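Local structure of importin subunit beta-1 (Saccharomyces cerevisiae, 5OWU) at residues Ser175-Ile180 with Lys213-Arg218; Asp207-Ile212 with Leu248-Ser253; Ile138-Thr143 with Ile184-Gln189; Ala121-Glu126 with Gly130-Leu135. The protein carries out nuclear protein import as the importin beta subunit, associating with the importin alpha subunit that binds the classical nuclear localization signal of cargo. All blocks are in the same frame, centred on the assembly; numbering follows the deposited sequence.

Contact 1. Residues Ser175-Ile180 with Lys213-Arg218; sequences SSSNNI and KNNMER
Asn178 OD1 accepts two hydrogen bonds from residues 213-218. Asn215 ND2 lies 2.8 Å from Asn178 OD1, in the carbonyl plane, although its N-H aims imperfectly at the oxygen (134°). Arg218 NH1, 3.1 Å from Asn178 OD1, makes a straighter bond, with the oxygen at the edge of the guanidinium and near its plane. The amides of Asn178 and Asn215 stand almost perpendicular, 82° apart, and one N-H to oxygen bond joins them. Asn215 CG lies opposite its carbonyl carbon (chi1 -55°), which puts the amide between Ser177 and Asn178. Ser177 OG, hydrogen-bonded to Val174 O, lies 2.8 Å from Asn215 OD1. Both donors to Asn178 OD1 have a second partner in Glu221: Asn215 ND2 is hydrogen-bonded to OE1, and Arg218 NH1 forms a salt bridge with OE2. An alanine in place of Asn178 removes OD1 and would probably cost Asn215 ND2 and Arg218 NH1 their shared acceptor on helix 177-188. The contact ties the first turn of this helix, in HEAT 5, to short helix 213-216 and to Arg218, the N-cap of helix 219-233; Met136 of helix 133-142 packs on Ile180, and Tyr255 of helix 238-255 on Met216.

Contact 2. Residues Asp207-Ile212 with Leu248-Ser253; sequences DSLIFI and LCKIMS
Where HEAT 5 stacks on HEAT 6, Leu209, which follows Ser208 of helix 195-208, packs against Lys250 and Ile251 of helix 238-255. The backbones are nearest at Leu209 and Ile251, whose CA atoms are 7.1 Å apart, and Leu209 fills the interval with its two methyl groups. Leu209 CD1 does most of the touching: it lies 3.6 Å from Lys250 CB and equally close, at 3.6 Å, to Ile251 CG1. Leu209 CD2 reaches the same isoleucine branch, 3.8 Å from Ile251 CG1, so both leucine methyls touch the same methylene. Leu209 and Ile251 cross at about a right angle. Lys250 instead runs alongside Leu209 in the opposite sense, and its CD comes back to 3.7 Å from Leu209 CD1; the aliphatic part of the lysine thus serves as an apolar wall. A bend at the last torsion (chi4 -57°) turns the ammonium group off the line of this chain, and Ile210 CD1 stands 4.2 Å from Lys250 NZ, a packing contact without a polar bond. No hydrogen bond links the two segments, and the 213 Å² they bury together is side-chain packing. Close by, Leu209 O is hydrogen-bonded to Tyr255 OH, while Leu254 of helix 238-255 touches both Leu209 and Ile210, widening the apolar seam. Such side-by-side packing of the second helices of successive repeats, through aliphatic side chains, is characteristic of the HEAT-repeat solenoid of the importin beta family.

Contact 3. Residues Ile138-Thr143 with Ile184-Gln189; sequences IMVDNT and IVQGAQ
Gln186 leaves helix 177-188 toward Thr143, and its CB already touches that residue, 3.6 Å from Thr143 OG1 and 3.7 Å from Thr143 O. Beyond CG the chain stays extended (chi2 179°), which carries the amide past the threonine to the last turn of helix 133-142. There Gln186 CD is 3.9 Å from Thr143 OG1, and the branch then divides: Gln186 OE1 comes up to Val140 CG1 at 4.0 Å, a loose apolar neighbour, while NE2 turns to two oxygens. The helix carrying Gln186 belongs to HEAT 5, and Val140 and Thr143 to HEAT 4, so this side chain bridges the first helices of consecutive repeats in the solenoid. Gln186 NE2 donates to Val140 O over 2.9 Å, in the plane of the carbonyl and on a lone pair, with an N-H to oxygen angle of 154°. Gln186 NE2 donates also to Thr143 OG1, 2.8 Å away, at a more bent 134°, with the hydroxyl tilted out of the amide plane. Thr143 OG1 is in turn hydrogen-bonded to Ala183 O, one turn back on helix 177-188, so the threonine hydroxyl is held between two groups of that helix. A leucine in place of Gln186 has no amide and would probably leave Val140 O and Thr143 OG1 without this donor. The chain of another protein packs an apolar side chain on Gln186.

Contact 4. Residues Ala121-Glu126 with Gly130-Leu135; sequences AIADIE and GAWPEL
Apolar packing brings Trp132 and Leu135 against Ile122 and Ala123. Ile122 CG2 lies 3.6 Å from Trp132 CZ3, approaching the ring obliquely, and the two side chains cross at about a right angle. Ala123 N is at the indole edge, 3.8 Å from Trp132 CZ3. The methyl, Ala123 CB, also touches Trp132 CZ3, more distantly (4.3 Å), and packs closer on Leu135 CD2 (3.6 Å). Trp132 CG stands opposite the backbone N (chi1 -152°), which directs the six-membered ring back to helix 109-126, CZ3 foremost, and Leu135 CB sits above one ring face. Glu126 OE1 adds to this packing, 3.3 Å from Trp132 CB. Backbone bonding ends that helix in a Schellman motif: Ala131 N donates to Glu126 O at 3.1 Å with a good N-H angle of 162°, and Gly130 N pairs with Leu127 O. Gly130 is the C-prime residue, with the positive phi that favours glycine. This motif turns the chain from HEAT 3 into HEAT 4. Among charged and polar groups, Glu126 OE1 forms a salt bridge with Lys97, which also makes a cation-pi contact with Trp132; Glu126 OE2 is hydrogen-bonded to Trp84 NE1. Lys97, close to the buried carboxylate, probably favours its negative charge.

In the fold
From the N terminus, contact 4 closes first: only three residues separate its segments, and it closes the short connection between HEAT 3 and HEAT 4. Contact 3 opens on the same helix, 133-142, and closes on helix 177-188. Contact 1 opens on that helix before contact 3 closes, so these two cross, and they touch where Asn179 O meets Val140 CG2 (3.7 Å). Contact 2 opens before contact 1 closes, a second crossing, with Ser177 CB 3.4 Å from Phe211 O, and ends on helix 238-255. Contacts 2 and 3 run in series, yet Ser208 CB lies 4.0 Å from Ile184 CD1. No contact nests within another; the overlaps tie HEAT 4, 5 and 6 in sequence.

Contact 1. Residues Ser175-Ile180 with Lys213-Arg218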
loop_
_atom_site.group_PDB
_atom_site.type_symbol
_atom_site.label_atom_id
_atom_site.label_comp_id
_atom_site.label_asym_id
_atom_site.label_seq_id
_atom_site.Cartn_x
_atom_site.Cartn_y
_atom_site.Cartn_z
ATOM N N SER A 175 8.172 29.634 -3.869
ATOM C CA SER A 175 8.777 30.948 -4.036
ATOM C C SER A 175 10.303 30.899 -4.034
ATOM O O SER A 175 10.936 31.854 -4.496
ATOM C CB SER A 175 8.271 31.892 -2.942
ATOM O OG SER A 175 8.529 31.367 -1.656
ATOM N N SER A 176 10.904 29.810 -3.548
ATOM C CA SER A 176 12.355 29.655 -3.530
ATOM C C SER A 176 12.879 28.765 -4.656
ATOM O O SER A 176 14.101 28.582 -4.767
ATOM C CB SER A 176 12.801 29.077 -2.181
ATOM O OG SER A 176 12.356 29.872 -1.091
ATOM N N SER A 177 11.996 28.232 -5.507
ATOM C CA SER A 177 12.407 27.188 -6.445
ATOM C C SER A 177 13.589 27.636 -7.305
ATOM O O SER A 177 14.571 26.894 -7.465
ATOM C CB SER A 177 11.218 26.763 -7.312
ATOM O OG SER A 177 10.650 27.858 -8.004
ATOM N N ASN A 178 13.531 28.856 -7.844
ATOM C CA ASN A 178 14.631 29.329 -8.680
ATOM C C ASN A 178 15.964 29.060 -7.989
ATOM O O ASN A 178 16.811 28.311 -8.496
ATOM C CB ASN A 178 14.472 30.825 -8.993
ATOM C CG ASN A 178 13.282 31.126 -9.893
ATOM O OD1 ASN A 178 12.751 30.248 -10.570
ATOM N ND2 ASN A 178 12.875 32.390 -9.918
ATOM N N ASN A 179 16.129 29.598 -6.777
ATOM C CA ASN A 179 17.426 29.497 -6.112
ATOM C C ASN A 179 17.731 28.059 -5.721
ATOM O O ASN A 179 18.876 27.603 -5.847
ATOM C CB ASN A 179 17.454 30.411 -4.892
ATOM C CG ASN A 179 17.575 31.862 -5.274
ATOM O OD1 ASN A 179 18.321 32.199 -6.190
ATOM N ND2 ASN A 179 16.835 32.728 -4.590
ATOM N N ILE A 180 16.710 27.314 -5.297
ATOM C CA ILE A 180 16.934 25.905 -4.998
ATOM C C ILE A 180 17.541 25.229 -6.217
ATOM O O ILE A 180 18.605 24.599 -6.138
ATOM C CB ILE A 180 15.621 25.236 -4.550
ATOM C CG1 ILE A 180 15.200 25.800 -3.190
ATOM C CG2 ILE A 180 15.758 23.703 -4.497
ATOM C CD1 ILE A 180 13.858 25.292 -2.694
ATOM N N LYS A 213 7.206 23.150 -10.376
ATOM C CA LYS A 213 6.230 23.242 -11.462
ATOM C C LYS A 213 6.423 24.519 -12.270
ATOM O O LYS A 213 6.481 24.491 -13.506
ATOM C CB LYS A 213 4.806 23.191 -10.904
ATOM C CG LYS A 213 4.499 21.979 -10.042
ATOM C CD LYS A 213 3.335 21.163 -10.592
ATOM C CE LYS A 213 2.643 20.371 -9.486
ATOM N NZ LYS A 213 3.594 19.538 -8.697
ATOM N N ASN A 214 6.519 25.659 -11.582
ATOM C CA ASN A 214 6.652 26.929 -12.285
ATOM C C ASN A 214 7.901 26.956 -13.153
ATOM O O ASN A 214 7.884 27.542 -14.241
ATOM C CB ASN A 214 6.663 28.082 -11.282
ATOM C CG ASN A 214 5.339 28.226 -10.553
ATOM O OD1 ASN A 214 4.297 27.794 -11.048
ATOM N ND2 ASN A 214 5.373 28.836 -9.376
ATOM N N ASN A 215 8.979 26.308 -12.707
ATOM C CA ASN A 215 10.190 26.235 -13.522
ATOM C C ASN A 215 9.998 25.300 -14.713
ATOM O O ASN A 215 10.439 25.608 -15.825
ATOM C CB ASN A 215 11.369 25.767 -12.670
ATOM C CG ASN A 215 11.580 26.626 -11.445
ATOM O OD1 ASN A 215 10.993 26.379 -10.390
ATOM N ND2 ASN A 215 12.428 27.641 -11.575
ATOM N N MET A 216 9.341 24.155 -14.499
ATOM C CA MET A 216 9.126 23.196 -15.582
ATOM C C MET A 216 8.200 23.749 -16.658
ATOM O O MET A 216 8.298 23.348 -17.825
ATOM C CB MET A 216 8.568 21.887 -15.014
ATOM C CG MET A 216 9.559 21.098 -14.158
ATOM S SD MET A 216 10.912 20.392 -15.130
ATOM C CE MET A 216 12.152 21.684 -15.033
ATOM N N GLU A 217 7.308 24.667 -16.302
ATOM C CA GLU A 217 6.463 25.299 -17.306
ATOM C C GLU A 217 7.214 26.316 -18.156
ATOM O O GLU A 217 6.626 26.845 -19.104
ATOM C CB GLU A 217 5.264 25.959 -16.626
ATOM C CG GLU A 217 4.342 24.962 -15.934
ATOM C CD GLU A 217 3.243 25.628 -15.131
ATOM O OE1 GLU A 217 3.328 26.854 -14.895
ATOM O OE2 GLU A 217 2.293 24.920 -14.734
ATOM N N ARG A 218 8.482 26.597 -17.858
ATOM C CA ARG A 218 9.305 27.486 -18.668
ATOM C C ARG A 218 10.188 26.632 -19.563
ATOM O O ARG A 218 11.023 25.871 -19.067
ATOM C CB ARG A 218 10.160 28.408 -17.800
ATOM C CG ARG A 218 9.357 29.348 -16.925
ATOM C CD ARG A 218 10.220 29.976 -15.845
ATOM N NE ARG A 218 9.401 30.505 -14.762
ATOM C CZ ARG A 218 9.850 30.767 -13.539
ATOM N NH1 ARG A 218 11.122 30.553 -13.225
ATOM N NH2 ARG A 218 9.019 31.242 -12.623
#

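Contact 2. Residues Asp207-Ile212 with Leu248-Ser253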
loop_
_atom_site.group_PDB
_atom_site.type_symbol
_atom_site.label_atom_id
_atom_site.label_comp_id
_atom_site.label_asym_id
_atom_site.label_seq_id
_atom_site.Cartn_x
_atom_site.Cartn_y
_atom_site.Cartn_z
ATOM N N ASP A 207 14.341 15.100 -4.749
ATOM C CA ASP A 207 13.520 15.584 -3.636
ATOM C C ASP A 207 12.781 16.869 -3.989
ATOM O O ASP A 207 11.691 17.125 -3.464
ATOM C CB ASP A 207 14.381 15.837 -2.394
ATOM C CG ASP A 207 14.902 14.557 -1.765
ATOM O OD1 ASP A 207 14.255 13.502 -1.909
ATOM O OD2 ASP A 207 15.967 14.614 -1.120
ATOM N N SER A 208 13.362 17.696 -4.853
ATOM C CA SER A 208 12.824 19.020 -5.123
ATOM C C SER A 208 11.731 19.022 -6.179
ATOM O O SER A 208 11.021 20.028 -6.307
ATOM C CB SER A 208 13.942 19.946 -5.605
ATOM O OG SER A 208 14.220 19.695 -6.972
ATOM N N LEU A 209 11.598 17.936 -6.950
ATOM C CA LEU A 209 10.775 17.978 -8.161
ATOM C C LEU A 209 9.358 18.502 -7.922
ATOM O O LEU A 209 8.799 19.197 -8.778
ATOM C CB LEU A 209 10.726 16.592 -8.798
ATOM C CG LEU A 209 12.071 16.161 -9.388
ATOM C CD1 LEU A 209 11.969 14.779 -9.964
ATOM C CD2 LEU A 209 12.582 17.132 -10.449
ATOM N N ILE A 210 8.748 18.186 -6.780
ATOM C CA ILE A 210 7.360 18.598 -6.583
ATOM C C ILE A 210 7.218 20.102 -6.390
ATOM O O ILE A 210 6.094 20.616 -6.440
ATOM C CB ILE A 210 6.736 17.812 -5.407
ATOM C CG1 ILE A 210 6.604 16.338 -5.809
ATOM C CG2 ILE A 210 5.366 18.366 -5.025
ATOM C CD1 ILE A 210 5.814 15.460 -4.855
ATOM N N PHE A 211 8.321 20.830 -6.215
ATOM C CA PHE A 211 8.269 22.265 -5.956
ATOM C C PHE A 211 8.706 23.118 -7.138
ATOM O O PHE A 211 8.837 24.336 -6.985
ATOM C CB PHE A 211 9.129 22.597 -4.738
ATOM C CG PHE A 211 8.674 21.915 -3.492
ATOM C CD1 PHE A 211 7.553 22.364 -2.816
ATOM C CD2 PHE A 211 9.353 20.815 -3.003
ATOM C CE1 PHE A 211 7.124 21.732 -1.668
ATOM C CE2 PHE A 211 8.929 20.180 -1.855
ATOM C CZ PHE A 211 7.811 20.640 -1.187
ATOM N N ILE A 212 8.910 22.529 -8.316
ATOM C CA ILE A 212 9.474 23.269 -9.433
ATOM C C ILE A 212 8.511 23.315 -10.620
ATOM O O ILE A 212 8.940 23.506 -11.747
ATOM C CB ILE A 212 10.846 22.695 -9.840
ATOM C CG1 ILE A 212 10.713 21.304 -10.470
ATOM C CG2 ILE A 212 11.766 22.607 -8.622
ATOM C CD1 ILE A 212 11.996 20.802 -11.110
ATOM N N LEU A 248 15.129 10.909 -13.532
ATOM C CA LEU A 248 14.370 10.806 -14.771
ATOM C C LEU A 248 13.029 10.133 -14.537
ATOM O O LEU A 248 12.008 10.581 -15.064
ATOM C CB LEU A 248 15.164 10.036 -15.830
ATOM C CG LEU A 248 15.955 10.810 -16.875
ATOM C CD1 LEU A 248 16.538 9.820 -17.870
ATOM C CD2 LEU A 248 15.105 11.853 -17.595
ATOM N N CYS A 249 13.007 9.050 -13.753
ATOM C CA CYS A 249 11.748 8.346 -13.533
ATOM C C CYS A 249 10.760 9.233 -12.796
ATOM O O CYS A 249 9.573 9.299 -13.155
ATOM C CB CYS A 249 11.989 7.053 -12.753
ATOM S SG CYS A 249 12.883 5.787 -13.684
ATOM N N LYS A 250 11.231 9.929 -11.758
ATOM C CA LYS A 250 10.332 10.804 -11.015
ATOM C C LYS A 250 9.816 11.935 -11.897
ATOM O O LYS A 250 8.638 12.314 -11.819
ATOM C CB LYS A 250 11.047 11.353 -9.785
ATOM C CG LYS A 250 10.176 11.353 -8.537
ATOM C CD LYS A 250 10.602 12.408 -7.521
ATOM C CE LYS A 250 9.731 12.366 -6.274
ATOM N NZ LYS A 250 8.284 12.548 -6.609
ATOM N N ILE A 251 10.681 12.484 -12.748
ATOM C CA ILE A 251 10.258 13.529 -13.676
ATOM C C ILE A 251 9.212 12.998 -14.639
ATOM O O ILE A 251 8.262 13.700 -14.986
ATOM C CB ILE A 251 11.466 14.100 -14.442
ATOM C CG1 ILE A 251 12.350 14.916 -13.497
ATOM C CG2 ILE A 251 10.996 14.972 -15.616
ATOM C CD1 ILE A 251 13.723 15.239 -14.061
ATOM N N MET A 252 9.395 11.776 -15.136
ATOM C CA MET A 252 8.403 11.214 -16.047
ATOM C C MET A 252 7.059 11.079 -15.346
ATOM O O MET A 252 6.015 11.443 -15.903
ATOM C CB MET A 252 8.889 9.862 -16.573
ATOM C CG MET A 252 7.891 9.098 -17.450
ATOM S SD MET A 252 7.591 9.849 -19.055
ATOM C CE MET A 252 9.236 9.758 -19.784
ATOM N N SER A 253 7.072 10.587 -14.103
ATOM C CA SER A 253 5.822 10.409 -13.371
ATOM C C SER A 253 5.133 11.743 -13.087
ATOM O O SER A 253 3.909 11.848 -13.211
ATOM C CB SER A 253 6.089 9.648 -12.068
ATOM O OG SER A 253 4.890 9.496 -11.335
#

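Contact 3. Residues Ile138-Thr143 with Ile184-Gln189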
loop_
_atom_site.group_PDB
_atom_site.type_symbol
_atom_site.label_atom_id
_atom_site.label_comp_id
_atom_site.label_asym_id
_atom_site.label_seq_id
_atom_site.Cartn_x
_atom_site.Cartn_y
_atom_site.Cartn_z
ATOM N N ILE A 138 23.178 31.958 0.584
ATOM C CA ILE A 138 24.256 31.140 1.137
ATOM C C ILE A 138 24.322 29.791 0.424
ATOM O O ILE A 138 25.409 29.277 0.145
ATOM C CB ILE A 138 24.089 30.967 2.663
ATOM C CG1 ILE A 138 24.343 32.293 3.385
ATOM C CG2 ILE A 138 25.053 29.910 3.189
ATOM C CD1 ILE A 138 24.066 32.276 4.903
ATOM N N MET A 139 23.166 29.191 0.128
ATOM C CA MET A 139 23.159 27.884 -0.521
ATOM C C MET A 139 23.713 27.982 -1.937
ATOM O O MET A 139 24.530 27.153 -2.344
ATOM C CB MET A 139 21.742 27.300 -0.543
ATOM C CG MET A 139 21.143 26.947 0.839
ATOM S SD MET A 139 21.943 25.590 1.723
ATOM C CE MET A 139 23.042 26.499 2.805
ATOM N N VAL A 140 23.290 28.997 -2.697
ATOM C CA VAL A 140 23.797 29.164 -4.057
ATOM C C VAL A 140 25.303 29.378 -4.029
ATOM O O VAL A 140 26.047 28.767 -4.805
ATOM C CB VAL A 140 23.069 30.319 -4.764
ATOM C CG1 VAL A 140 23.756 30.678 -6.099
ATOM C CG2 VAL A 140 21.620 29.943 -4.999
ATOM N N ASP A 141 25.783 30.243 -3.129
ATOM C CA ASP A 141 27.224 30.453 -3.041
ATOM C C ASP A 141 27.950 29.188 -2.590
ATOM O O ASP A 141 29.066 28.924 -3.048
ATOM C CB ASP A 141 27.538 31.618 -2.100
ATOM C CG ASP A 141 27.082 32.954 -2.654
ATOM O OD1 ASP A 141 26.894 33.063 -3.885
ATOM O OD2 ASP A 141 26.922 33.897 -1.855
ATOM N N ASN A 142 27.321 28.381 -1.731
ATOM C CA ASN A 142 27.974 27.216 -1.129
ATOM C C ASN A 142 28.175 26.060 -2.104
ATOM O O ASN A 142 29.048 25.218 -1.869
ATOM C CB ASN A 142 27.158 26.707 0.063
ATOM C CG ASN A 142 27.487 27.431 1.347
ATOM O OD1 ASN A 142 28.159 28.454 1.331
ATOM N ND2 ASN A 142 27.024 26.893 2.470
ATOM N N THR A 143 27.375 25.966 -3.158
ATOM C CA THR A 143 27.604 24.949 -4.174
ATOM C C THR A 143 28.320 25.516 -5.391
ATOM O O THR A 143 28.405 24.840 -6.422
ATOM C CB THR A 143 26.285 24.285 -4.580
ATOM O OG1 THR A 143 25.440 25.221 -5.251
ATOM C CG2 THR A 143 25.566 23.749 -3.347
ATOM N N ILE A 184 21.118 23.444 -6.596
ATOM C CA ILE A 184 21.186 22.001 -6.797
ATOM C C ILE A 184 21.904 21.680 -8.099
ATOM O O ILE A 184 22.846 20.878 -8.127
ATOM C CB ILE A 184 19.776 21.383 -6.755
ATOM C CG1 ILE A 184 19.254 21.375 -5.314
ATOM C CG2 ILE A 184 19.785 19.957 -7.335
ATOM C CD1 ILE A 184 17.850 20.853 -5.165
ATOM N N VAL A 185 21.481 22.314 -9.194
ATOM C CA VAL A 185 22.036 21.975 -10.503
ATOM C C VAL A 185 23.514 22.328 -10.558
ATOM O O VAL A 185 24.293 21.656 -11.244
ATOM C CB VAL A 185 21.226 22.668 -11.613
ATOM C CG1 VAL A 185 21.837 22.408 -12.987
ATOM C CG2 VAL A 185 19.783 22.179 -11.575
ATOM N N GLN A 186 23.934 23.353 -9.809
ATOM C CA GLN A 186 25.357 23.668 -9.722
ATOM C C GLN A 186 26.161 22.459 -9.265
ATOM O O GLN A 186 27.253 22.198 -9.780
ATOM C CB GLN A 186 25.583 24.854 -8.780
ATOM C CG GLN A 186 25.391 26.206 -9.452
ATOM C CD GLN A 186 25.594 27.403 -8.531
ATOM O OE1 GLN A 186 25.466 28.548 -8.971
ATOM N NE2 GLN A 186 25.908 27.155 -7.259
ATOM N N GLY A 187 25.634 21.694 -8.307
ATOM C CA GLY A 187 26.335 20.500 -7.880
ATOM C C GLY A 187 26.170 19.310 -8.804
ATOM O O GLY A 187 26.988 18.387 -8.752
ATOM N N ALA A 188 25.139 19.309 -9.652
ATOM C CA ALA A 188 24.835 18.132 -10.461
ATOM C C ALA A 188 25.574 18.106 -11.789
ATOM O O ALA A 188 25.842 17.022 -12.314
ATOM C CB ALA A 188 23.332 18.051 -10.744
ATOM N N GLN A 189 25.912 19.272 -12.332
ATOM C CA GLN A 189 26.399 19.375 -13.699
ATOM C C GLN A 189 27.740 18.661 -13.869
ATOM O O GLN A 189 28.462 18.386 -12.906
ATOM C CB GLN A 189 26.529 20.845 -14.099
ATOM C CG GLN A 189 27.550 21.613 -13.285
ATOM C CD GLN A 189 27.507 23.100 -13.566
ATOM O OE1 GLN A 189 26.976 23.534 -14.591
ATOM N NE2 GLN A 189 28.060 23.893 -12.649
#

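Contact 4. Residues Ala121-Glu126 with Gly130-Leu135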
loop_
_atom_site.group_PDB
_atom_site.type_symbol
_atom_site.label_atom_id
_atom_site.label_comp_id
_atom_site.label_asym_id
_atom_site.label_seq_id
_atom_site.Cartn_x
_atom_site.Cartn_y
_atom_site.Cartn_z
ATOM N N ALA A 121 14.505 22.218 8.760
ATOM C CA ALA A 121 13.280 22.438 9.535
ATOM C C ALA A 121 12.971 23.928 9.688
ATOM O O ALA A 121 11.828 24.380 9.484
ATOM C CB ALA A 121 13.416 21.782 10.910
ATOM N N ILE A 122 13.988 24.713 10.049
ATOM C CA ILE A 122 13.774 26.145 10.211
ATOM C C ILE A 122 13.355 26.763 8.883
ATOM O O ILE A 122 12.407 27.549 8.817
ATOM C CB ILE A 122 15.037 26.817 10.779
ATOM C CG1 ILE A 122 15.319 26.306 12.198
ATOM C CG2 ILE A 122 14.882 28.342 10.794
ATOM C CD1 ILE A 122 16.730 26.591 12.675
ATOM N N ALA A 123 14.058 26.409 7.802
ATOM C CA ALA A 123 13.721 26.929 6.481
ATOM C C ALA A 123 12.293 26.578 6.104
ATOM O O ALA A 123 11.572 27.405 5.541
ATOM C CB ALA A 123 14.689 26.379 5.428
ATOM N N ASP A 124 11.874 25.344 6.387
ATOM C CA ASP A 124 10.509 24.947 6.082
ATOM C C ASP A 124 9.509 25.817 6.818
ATOM O O ASP A 124 8.390 26.013 6.333
ATOM C CB ASP A 124 10.291 23.477 6.431
ATOM C CG ASP A 124 10.841 22.537 5.366
ATOM O OD1 ASP A 124 11.160 23.010 4.261
ATOM O OD2 ASP A 124 10.951 21.327 5.630
ATOM N N ILE A 125 9.881 26.350 7.983
ATOM C CA ILE A 125 8.983 27.298 8.639
ATOM C C ILE A 125 9.080 28.685 8.008
ATOM O O ILE A 125 8.063 29.318 7.717
ATOM C CB ILE A 125 9.273 27.358 10.145
ATOM C CG1 ILE A 125 8.879 26.039 10.801
ATOM C CG2 ILE A 125 8.497 28.518 10.790
ATOM C CD1 ILE A 125 9.558 25.801 12.134
ATOM N N GLU A 126 10.293 29.190 7.799
ATOM C CA GLU A 126 10.473 30.610 7.518
ATOM C C GLU A 126 10.335 30.976 6.039
ATOM O O GLU A 126 9.752 32.017 5.721
ATOM C CB GLU A 126 11.833 31.068 8.033
ATOM C CG GLU A 126 11.960 30.973 9.568
ATOM C CD GLU A 126 12.984 31.937 10.133
ATOM O OE1 GLU A 126 13.771 32.512 9.349
ATOM O OE2 GLU A 126 13.003 32.125 11.369
ATOM N N GLY A 130 8.408 34.342 3.707
ATOM C CA GLY A 130 9.326 35.337 3.172
ATOM C C GLY A 130 10.448 35.748 4.102
ATOM O O GLY A 130 10.948 36.873 3.994
ATOM N N ALA A 131 10.865 34.868 5.009
ATOM C CA ALA A 131 11.934 35.162 5.952
ATOM C C ALA A 131 13.193 34.374 5.576
ATOM O O ALA A 131 13.244 33.704 4.543
ATOM C CB ALA A 131 11.471 34.860 7.375
ATOM N N TRP A 132 14.213 34.458 6.439
ATOM C CA TRP A 132 15.554 33.921 6.222
ATOM C C TRP A 132 16.003 34.149 4.778
ATOM O O TRP A 132 16.418 33.203 4.101
ATOM C CB TRP A 132 15.611 32.427 6.584
ATOM C CG TRP A 132 16.991 31.955 7.029
ATOM C CD1 TRP A 132 18.138 32.703 7.086
ATOM C CD2 TRP A 132 17.358 30.638 7.488
ATOM N NE1 TRP A 132 19.184 31.939 7.542
ATOM C CE2 TRP A 132 18.733 30.671 7.797
ATOM C CE3 TRP A 132 16.655 29.441 7.668
ATOM C CZ2 TRP A 132 19.417 29.557 8.278
ATOM C CZ3 TRP A 132 17.336 28.336 8.140
ATOM C CH2 TRP A 132 18.704 28.402 8.442
ATOM N N PRO A 133 15.957 35.387 4.270
ATOM C CA PRO A 133 16.364 35.615 2.874
ATOM C C PRO A 133 17.839 35.367 2.628
ATOM O O PRO A 133 18.239 35.187 1.474
ATOM C CB PRO A 133 16.006 37.088 2.638
ATOM C CG PRO A 133 16.117 37.711 3.989
ATOM C CD PRO A 133 15.625 36.651 4.955
ATOM N N GLU A 134 18.662 35.359 3.673
ATOM C CA GLU A 134 20.081 35.085 3.505
ATOM C C GLU A 134 20.352 33.635 3.128
ATOM O O GLU A 134 21.393 33.349 2.522
ATOM C CB GLU A 134 20.828 35.428 4.795
ATOM C CG GLU A 134 20.594 36.853 5.286
ATOM C CD GLU A 134 19.495 36.972 6.337
ATOM O OE1 GLU A 134 18.599 36.101 6.405
ATOM O OE2 GLU A 134 19.535 37.954 7.104
ATOM N N LEU A 135 19.440 32.718 3.466
ATOM C CA LEU A 135 19.751 31.298 3.364
ATOM C C LEU A 135 20.011 30.886 1.924
ATOM O O LEU A 135 20.992 30.197 1.638
ATOM C CB LEU A 135 18.622 30.449 3.951
ATOM C CG LEU A 135 18.858 28.936 3.805
ATOM C CD1 LEU A 135 20.117 28.504 4.513
ATOM C CD2 LEU A 135 17.678 28.138 4.330
#